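Local coordinates for SusD superfamily protein (Bacteroides fragilis, PDB 3L22) that probably binds glycans at the bacterial outer membrane and carries zinc ions in the crystal, at residues Leu232-Thr237 and Thr295-Ile300; Leu238-Pro243 and Met310-Ala315; Arg356-Asp361 and Arg386-Gly391. All coordinates share one frame; numbering follows the deposited sequence.

Contact 1. Residues Leu232-Thr237 and Thr295-Ile300; sequences LPEDVT and TDKRII. With ZN (zinc ion), chain D.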
# COMPACT_ATOMS: atom_id res chain seq x y z
N LEU A 232 11.55 13.27 -9.50
CA LEU A 232 12.35 12.11 -9.24
C LEU A 232 13.75 12.59 -8.98
O LEU A 232 14.47 12.91 -9.93
CB LEU A 232 12.37 11.16 -10.45
CG LEU A 232 11.06 10.54 -10.94
CD1 LEU A 232 11.33 9.65 -12.16
CD2 LEU A 232 10.36 9.79 -9.80
N PRO A 233 14.16 12.68 -7.71
CA PRO A 233 15.57 13.00 -7.44
C PRO A 233 16.52 11.94 -8.03
O PRO A 233 16.16 10.78 -8.16
CB PRO A 233 15.64 12.98 -5.92
CG PRO A 233 14.20 13.20 -5.46
CD PRO A 233 13.37 12.55 -6.47
N GLU A 234 17.73 12.34 -8.38
CA GLU A 234 18.72 11.40 -8.92
C GLU A 234 19.23 10.35 -7.90
O GLU A 234 19.75 9.29 -8.28
CB GLU A 234 19.91 12.17 -9.49
CG GLU A 234 19.55 12.98 -10.72
CD GLU A 234 19.20 12.12 -11.97
OE1 GLU A 234 19.36 10.87 -12.02
OE2 GLU A 234 18.74 12.74 -12.92
N ASP A 235 19.13 10.66 -6.62
CA ASP A 235 19.60 9.78 -5.55
C ASP A 235 18.41 8.96 -5.06
O ASP A 235 17.50 9.50 -4.41
CB ASP A 235 20.19 10.65 -4.44
CG ASP A 235 20.74 9.84 -3.24
OD1 ASP A 235 20.47 8.64 -3.04
OD2 ASP A 235 21.48 10.46 -2.46
N VAL A 236 18.43 7.66 -5.30
CA VAL A 236 17.31 6.77 -4.89
C VAL A 236 17.30 6.42 -3.39
O VAL A 236 16.40 5.72 -2.95
CB VAL A 236 17.33 5.46 -5.72
CG1 VAL A 236 17.28 5.80 -7.24
CG2 VAL A 236 18.57 4.58 -5.36
N THR A 237 18.30 6.86 -2.61
CA THR A 237 18.41 6.52 -1.19
C THR A 237 17.77 7.57 -0.25
O THR A 237 17.67 7.33 0.96
CB THR A 237 19.87 6.27 -0.75
OG1 THR A 237 20.59 7.50 -0.73
CG2 THR A 237 20.59 5.27 -1.73
N THR A 295 25.19 -1.60 -12.64
CA THR A 295 25.26 -0.15 -12.57
C THR A 295 23.88 0.51 -12.35
O THR A 295 23.78 1.73 -12.41
CB THR A 295 25.84 0.43 -13.84
OG1 THR A 295 25.05 -0.06 -14.92
CG2 THR A 295 27.33 -0.01 -14.06
N ASP A 296 22.81 -0.28 -12.15
CA ASP A 296 21.50 0.27 -11.79
C ASP A 296 21.62 0.84 -10.38
O ASP A 296 22.06 0.14 -9.48
CB ASP A 296 20.45 -0.86 -11.87
CG ASP A 296 18.99 -0.43 -11.64
OD1 ASP A 296 18.69 0.39 -10.74
OD2 ASP A 296 18.10 -1.04 -12.30
N LYS A 297 21.19 2.07 -10.17
CA LYS A 297 21.25 2.72 -8.82
C LYS A 297 20.57 1.94 -7.71
O LYS A 297 21.04 1.95 -6.59
CB LYS A 297 20.67 4.13 -8.87
CG LYS A 297 21.51 5.12 -9.70
CD LYS A 297 20.94 6.55 -9.58
CE LYS A 297 21.52 7.51 -10.61
NZ LYS A 297 20.62 8.73 -10.77
N ARG A 298 19.46 1.26 -8.04
CA ARG A 298 18.69 0.50 -7.10
C ARG A 298 19.41 -0.80 -6.69
O ARG A 298 19.31 -1.22 -5.54
CB ARG A 298 17.33 0.21 -7.70
CG ARG A 298 16.53 1.48 -8.01
CD ARG A 298 15.39 1.26 -8.96
NE ARG A 298 15.87 0.85 -10.28
CZ ARG A 298 15.10 0.80 -11.37
NH1 ARG A 298 13.81 1.14 -11.32
NH2 ARG A 298 15.62 0.38 -12.52
N ILE A 299 20.14 -1.39 -7.63
CA ILE A 299 20.95 -2.57 -7.39
C ILE A 299 22.15 -2.17 -6.51
O ILE A 299 22.37 -2.78 -5.46
CB ILE A 299 21.38 -3.25 -8.73
CG1 ILE A 299 20.12 -3.72 -9.51
CG2 ILE A 299 22.41 -4.39 -8.51
CD1 ILE A 299 19.15 -4.59 -8.77
N ILE A 300 22.85 -1.09 -6.88
CA ILE A 300 23.97 -0.57 -6.11
C ILE A 300 23.51 -0.26 -4.69
O ILE A 300 24.14 -0.66 -3.76
CB ILE A 300 24.58 0.70 -6.72
CG1 ILE A 300 25.20 0.41 -8.10
CG2 ILE A 300 25.67 1.33 -5.77
CD1 ILE A 300 25.61 1.64 -8.90
ZN ZN D . 18.53 11.71 -14.97
O HOH W 1 19.45 9.60 -14.27
O HOH W 2 17.48 13.69 -15.73
O HOH W 3 16.42 10.96 -14.25
O HOH W 4 18.28 10.57 -17.12
O HOH W 5 20.88 11.84 -15.46

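Contact 2. Residues Leu238-Pro243 and Met310-Ala315; sequences LIYKAP and MKFTDA. With EDO (1,2-ethanediol), chain Y.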
# COMPACT_ATOMS: atom_id res chain seq x y z
N LEU A 238 17.34 8.70 -0.78
CA LEU A 238 16.95 9.84 0.06
C LEU A 238 15.83 9.53 1.04
O LEU A 238 15.90 9.94 2.19
CB LEU A 238 16.58 11.06 -0.77
CG LEU A 238 17.67 11.71 -1.60
CD1 LEU A 238 17.00 12.77 -2.50
CD2 LEU A 238 18.78 12.31 -0.70
N ILE A 239 14.85 8.78 0.59
CA ILE A 239 13.64 8.59 1.38
C ILE A 239 13.80 7.62 2.55
O ILE A 239 12.91 7.58 3.39
CB ILE A 239 12.41 8.18 0.54
CG1 ILE A 239 12.59 6.82 -0.15
CG2 ILE A 239 12.09 9.25 -0.48
CD1 ILE A 239 11.30 6.32 -0.85
N TYR A 240 14.93 6.89 2.61
CA TYR A 240 15.19 5.94 3.69
C TYR A 240 16.13 6.50 4.76
O TYR A 240 16.50 5.77 5.68
CB TYR A 240 15.76 4.60 3.13
CG TYR A 240 15.02 4.15 1.89
CD1 TYR A 240 13.77 3.53 1.98
CD2 TYR A 240 15.54 4.39 0.64
CE1 TYR A 240 13.07 3.14 0.81
CE2 TYR A 240 14.84 4.02 -0.50
CZ TYR A 240 13.62 3.40 -0.42
OH TYR A 240 12.98 3.10 -1.63
N LYS A 241 16.53 7.76 4.64
CA LYS A 241 17.36 8.42 5.64
C LYS A 241 16.85 9.82 5.93
O LYS A 241 16.04 10.37 5.17
CB LYS A 241 18.80 8.42 5.22
CG LYS A 241 19.12 9.06 3.88
CD LYS A 241 20.53 8.48 3.49
CE LYS A 241 21.10 8.93 2.15
NZ LYS A 241 22.18 7.88 1.66
N ALA A 242 17.30 10.37 7.05
CA ALA A 242 16.82 11.67 7.54
C ALA A 242 16.80 12.67 6.37
O ALA A 242 17.79 12.76 5.63
CB ALA A 242 17.76 12.21 8.71
N PRO A 243 15.70 13.44 6.23
CA PRO A 243 14.51 13.57 7.08
C PRO A 243 13.38 12.58 6.75
O PRO A 243 12.28 12.73 7.29
CB PRO A 243 14.06 15.01 6.81
CG PRO A 243 14.44 15.27 5.37
CD PRO A 243 15.77 14.52 5.23
N MSE A 310 18.48 -3.74 1.28
CA MSE A 310 19.05 -2.67 2.12
C MSE A 310 18.24 -1.39 2.15
O MSE A 310 18.76 -0.32 2.48
CB MSE A 310 20.49 -2.36 1.69
CG MSE A 310 21.36 -3.62 1.54
SE MSE A 310 21.65 -4.47 3.26
CE MSE A 310 22.79 -3.09 4.09
N LYS A 311 16.94 -1.45 1.86
CA LYS A 311 16.10 -0.25 2.04
C LYS A 311 15.89 0.11 3.52
O LYS A 311 16.17 1.23 3.94
CB LYS A 311 14.75 -0.36 1.35
CG LYS A 311 14.83 -0.23 -0.19
CD LYS A 311 13.50 -0.42 -0.90
CE LYS A 311 13.67 -0.29 -2.43
NZ LYS A 311 12.34 -0.21 -3.14
N PHE A 312 15.36 -0.83 4.28
CA PHE A 312 14.98 -0.60 5.67
C PHE A 312 15.85 -1.45 6.55
O PHE A 312 15.54 -2.62 6.77
CB PHE A 312 13.51 -0.99 5.86
CG PHE A 312 12.58 -0.26 4.95
CD1 PHE A 312 12.21 1.05 5.23
CD2 PHE A 312 12.07 -0.87 3.82
CE1 PHE A 312 11.35 1.76 4.40
CE2 PHE A 312 11.22 -0.18 2.97
CZ PHE A 312 10.87 1.15 3.25
N THR A 313 16.97 -0.90 7.01
CA THR A 313 17.86 -1.65 7.85
C THR A 313 18.17 -1.01 9.21
O THR A 313 19.01 -1.56 9.95
CB THR A 313 19.16 -2.00 7.11
OG1 THR A 313 19.80 -0.79 6.70
CG2 THR A 313 18.84 -2.88 5.87
N ASP A 314 17.49 0.08 9.59
CA ASP A 314 17.78 0.65 10.89
C ASP A 314 16.83 0.05 11.91
O ASP A 314 15.76 0.62 12.23
CB ASP A 314 17.71 2.18 10.85
CG ASP A 314 18.03 2.81 12.20
OD1 ASP A 314 18.32 2.08 13.22
OD2 ASP A 314 17.97 4.06 12.26
N ALA A 315 17.21 -1.11 12.42
CA ALA A 315 16.36 -1.86 13.36
C ALA A 315 16.59 -1.34 14.77
O ALA A 315 15.76 -1.54 15.63
CB ALA A 315 16.61 -3.33 13.28
C1 EDO Y . 20.28 2.56 0.92
O1 EDO Y . 21.66 2.15 0.71
C2 EDO Y . 19.95 3.33 2.22
O2 EDO Y . 18.77 2.79 2.87

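Contact 3. Residues Arg356-Asp361 and Arg386-Gly391; sequences RGRSVD and RLEFIG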
# COMPACT_ATOMS: atom_id res chain seq x y z
N ARG A 356 12.78 4.55 -15.34
CA ARG A 356 13.95 3.68 -15.52
C ARG A 356 15.22 4.50 -15.70
O ARG A 356 16.26 4.16 -15.15
CB ARG A 356 13.75 2.73 -16.71
CG ARG A 356 14.90 1.73 -16.95
CD ARG A 356 14.57 0.69 -18.02
NE ARG A 356 15.68 -0.24 -18.23
CZ ARG A 356 15.93 -1.32 -17.49
NH1 ARG A 356 15.14 -1.68 -16.50
NH2 ARG A 356 16.98 -2.08 -17.76
N GLY A 357 15.14 5.57 -16.49
CA GLY A 357 16.27 6.48 -16.71
C GLY A 357 16.82 7.16 -15.48
O GLY A 357 17.98 7.56 -15.44
N ARG A 358 15.99 7.31 -14.45
CA ARG A 358 16.49 7.82 -13.18
C ARG A 358 17.56 6.89 -12.57
O ARG A 358 18.53 7.39 -11.97
CB ARG A 358 15.35 8.17 -12.23
CG ARG A 358 15.79 8.85 -10.92
CD ARG A 358 15.93 7.91 -9.77
NE ARG A 358 14.70 7.25 -9.35
CZ ARG A 358 13.85 7.69 -8.42
NH1 ARG A 358 14.05 8.86 -7.79
NH2 ARG A 358 12.78 6.97 -8.10
N SER A 359 17.40 5.58 -12.77
CA SER A 359 18.29 4.59 -12.16
C SER A 359 19.27 3.88 -13.11
O SER A 359 20.28 3.34 -12.65
CB SER A 359 17.44 3.55 -11.42
OG SER A 359 16.75 4.14 -10.32
N VAL A 360 18.93 3.82 -14.41
CA VAL A 360 19.66 3.03 -15.41
C VAL A 360 20.05 3.94 -16.55
O VAL A 360 19.21 4.53 -17.16
CB VAL A 360 18.78 1.86 -16.00
CG1 VAL A 360 19.51 1.09 -17.13
CG2 VAL A 360 18.35 0.85 -14.86
N ASP A 361 21.33 4.07 -16.85
CA ASP A 361 21.79 4.87 -18.00
C ASP A 361 21.31 4.33 -19.36
O ASP A 361 21.60 3.19 -19.73
CB ASP A 361 23.31 4.88 -18.01
CG ASP A 361 23.90 5.67 -19.17
OD1 ASP A 361 23.39 6.76 -19.53
OD2 ASP A 361 24.91 5.19 -19.73
N ARG A 386 8.14 -3.77 -10.22
CA ARG A 386 8.65 -4.78 -9.29
C ARG A 386 9.99 -4.37 -8.66
O ARG A 386 10.20 -4.52 -7.43
CB ARG A 386 8.76 -6.14 -10.00
CG ARG A 386 7.41 -6.78 -10.29
CD ARG A 386 7.55 -8.03 -11.14
NE ARG A 386 8.14 -9.12 -10.38
CZ ARG A 386 8.33 -10.35 -10.83
NH1 ARG A 386 8.01 -10.69 -12.08
NH2 ARG A 386 8.89 -11.25 -10.04
N LEU A 387 10.88 -3.83 -9.49
CA LEU A 387 12.20 -3.40 -9.02
C LEU A 387 12.12 -2.07 -8.26
O LEU A 387 12.64 -1.95 -7.16
CB LEU A 387 13.21 -3.31 -10.18
CG LEU A 387 14.63 -2.81 -9.86
CD1 LEU A 387 15.29 -3.71 -8.80
CD2 LEU A 387 15.51 -2.72 -11.11
N GLU A 388 11.44 -1.10 -8.82
CA GLU A 388 11.27 0.17 -8.13
C GLU A 388 10.64 0.01 -6.73
O GLU A 388 11.07 0.70 -5.83
CB GLU A 388 10.46 1.14 -8.97
CG GLU A 388 10.45 2.61 -8.50
CD GLU A 388 11.76 3.36 -8.71
OE1 GLU A 388 12.51 3.08 -9.68
OE2 GLU A 388 12.03 4.25 -7.87
N PHE A 389 9.64 -0.88 -6.58
CA PHE A 389 8.86 -1.00 -5.35
C PHE A 389 9.07 -2.27 -4.54
O PHE A 389 8.28 -2.61 -3.66
CB PHE A 389 7.38 -0.68 -5.66
CG PHE A 389 7.21 0.72 -6.05
CD1 PHE A 389 7.31 1.71 -5.09
CD2 PHE A 389 7.12 1.09 -7.38
CE1 PHE A 389 7.24 3.05 -5.45
CE2 PHE A 389 7.07 2.41 -7.74
CZ PHE A 389 7.15 3.38 -6.77
N ILE A 390 10.20 -2.92 -4.78
CA ILE A 390 10.60 -4.05 -3.96
C ILE A 390 10.65 -3.59 -2.51
O ILE A 390 11.27 -2.57 -2.18
CB ILE A 390 11.93 -4.70 -4.44
CG1 ILE A 390 12.18 -6.03 -3.71
CG2 ILE A 390 13.16 -3.76 -4.32
CD1 ILE A 390 13.29 -6.95 -4.38
N GLY A 391 9.96 -4.33 -1.65
CA GLY A 391 9.89 -3.99 -0.23
C GLY A 391 8.96 -2.85 0.17
O GLY A 391 8.99 -2.41 1.35
O HOH W 6 14.20 4.78 -10.79

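Contact 1. Residues Leu232-Thr237 and Thr295-Ile300
Glu234 meets Lys297 twice. Its backbone O takes a hydrogen bond from Lys297 NZ at 2.7 Å, in the carbonyl plane and on a lone pair, while its OE1 forms a salt bridge to the same NZ at 2.8 Å. The bend at chi2 (-68°) turns OE1 so that it and the backbone O can both reach NZ. The other oxygen, OE2, binds a zinc ion at 2.3 Å, whose five remaining ligands are waters, one of them also hydrogen-bonded to OE1. Asp235 turns away from the helix and shapes the chain: its OD1 accepts from Thr237 N, which makes an Asx turn, and from Thr237 OG1 as well. Between them Val236 points toward the helix, its two methyls straddling the start of Lys297, CG1 lying 4.1 Å from Lys297 CB and CG2 3.8 Å from Lys297 O; a short branched residue fits well against a helix's first turn. The helix is N-capped by Asp296, OD1 of which accepts from Arg298 N at 2.9 Å, and Arg298 also grips the carboxylate side-on through NE and NH2, leaving its NH1 to Glu388 and Glu384. A long, extended lysine can carry its charge to the loop, and with Arg358 O as a further acceptor NZ has three oxygens around it. These oxygens probably favour the charged ammonium, while zinc and ammonium together probably favour an ionised Glu234.

Contact 2. Residues Leu238-Pro243 and Met310-Ala315
Tyr240 and Phe312 form a T-shaped pair: the edge of the tyrosine points at the face of the phenylalanine, with the planes at 87° and the centroids 5.4 Å apart. The nearest carbons, Tyr240 CE1 and Phe312 CZ, are 3.8 Å apart. The phenylalanine thus receives the slightly positive ring hydrogens of Tyr240 on its electron-rich face. Lys311 comes to Tyr240 from another direction, over a face. With CG anti to its carbonyl carbon (chi1 -74°) and the chain extended from there, its methylenes run across the tyrosine towards the hydroxyl. Lys311 CG makes a CH-pi contact 4.1 Å from the ring centroid, shifted towards the rim, and Lys311 CE passes 3.6 Å from Tyr240 OH. On the opposite face Ile239 CG1 sits over the ring centre, so the tyrosine is held between two aliphatic chains while Phe312 meets its edge; the ring of Phe302 also packs against it.

Residue choice follows from this. Tyrosine supplies a broad flat ring and a polar end: OH is hydrogen-bonded to Glu392, and Lys311 NZ bonds to Ile390 O and forms a salt bridge with Glu392, which allows both polar ends to be buried. At the backbone side, a 1,2-ethanediol, probably from the crystallisation liquor, donates through O2 to the carbonyl O of selenomethionine Met310 at 3.1 Å. Lying away from the known zinc-binding residues, this is an aromatic-aliphatic cluster that joins the loop after helix 217-225 to the one before strand 322-326 in the SusD fold.

Contact 3. Residues Arg356-Asp361 and Arg386-Gly391
Arg358 sends CG out trans to the main-chain nitrogen (chi1 -174°), and its chain then bends at chi2 and chi3; Glu388, with a similar first torsion (chi1 -168°), bends at chi2. These turns bring the guanidinium and carboxylate together as a buried interhelical salt bridge between helices 345-359 and 374-388, within the SusD-like fold, which is related to TPR helical proteins. Arg358 NH2 donates to Glu388 OE2 at 2.8 Å, on the syn side of that oxygen. The bond is bent, its N-H...O angle being 133°, and although the two planar groups are nearly parallel, each partner lies somewhat out of the other's plane. The side chains themselves cross at about a right angle.

Both groups have work beyond this pair. Glu388 also forms a salt bridge with Arg326 through OE2, and Arg358 NH1 reaches Glu248 and Pro233 O. Arginine, with three nitrogens, and a two-oxygen glutamate suit such a shared, buried network. One water bridges the two segments: it accepts from Arg358 NE at 2.9 Å and from Ser359 OG at 2.7 Å, and donates to Glu388 OE1 at 2.6 Å.

Contacts 1 and 3 lie about 7 Å apart between centres and share polar partners: Lys297 NZ of contact 1 is 2.8 Å from Arg358 O, a probable hydrogen bond, and Arg298 NH1 is joined to Glu388 OE1 by a 2.8 Å salt bridge. The side chain of Arg358 is also about 5 Å from the zinc ion held by Glu234, which places contact 3 beside that site. Contact 2 stands farther off, about 14 Å from contact 1 and 17 Å from contact 3, centre to centre. It touches contact 1 through Pro233 CB and Leu238 CD1 (3.7 Å), and contact 3 through Lys311 NZ and Ile390 O (2.8 Å).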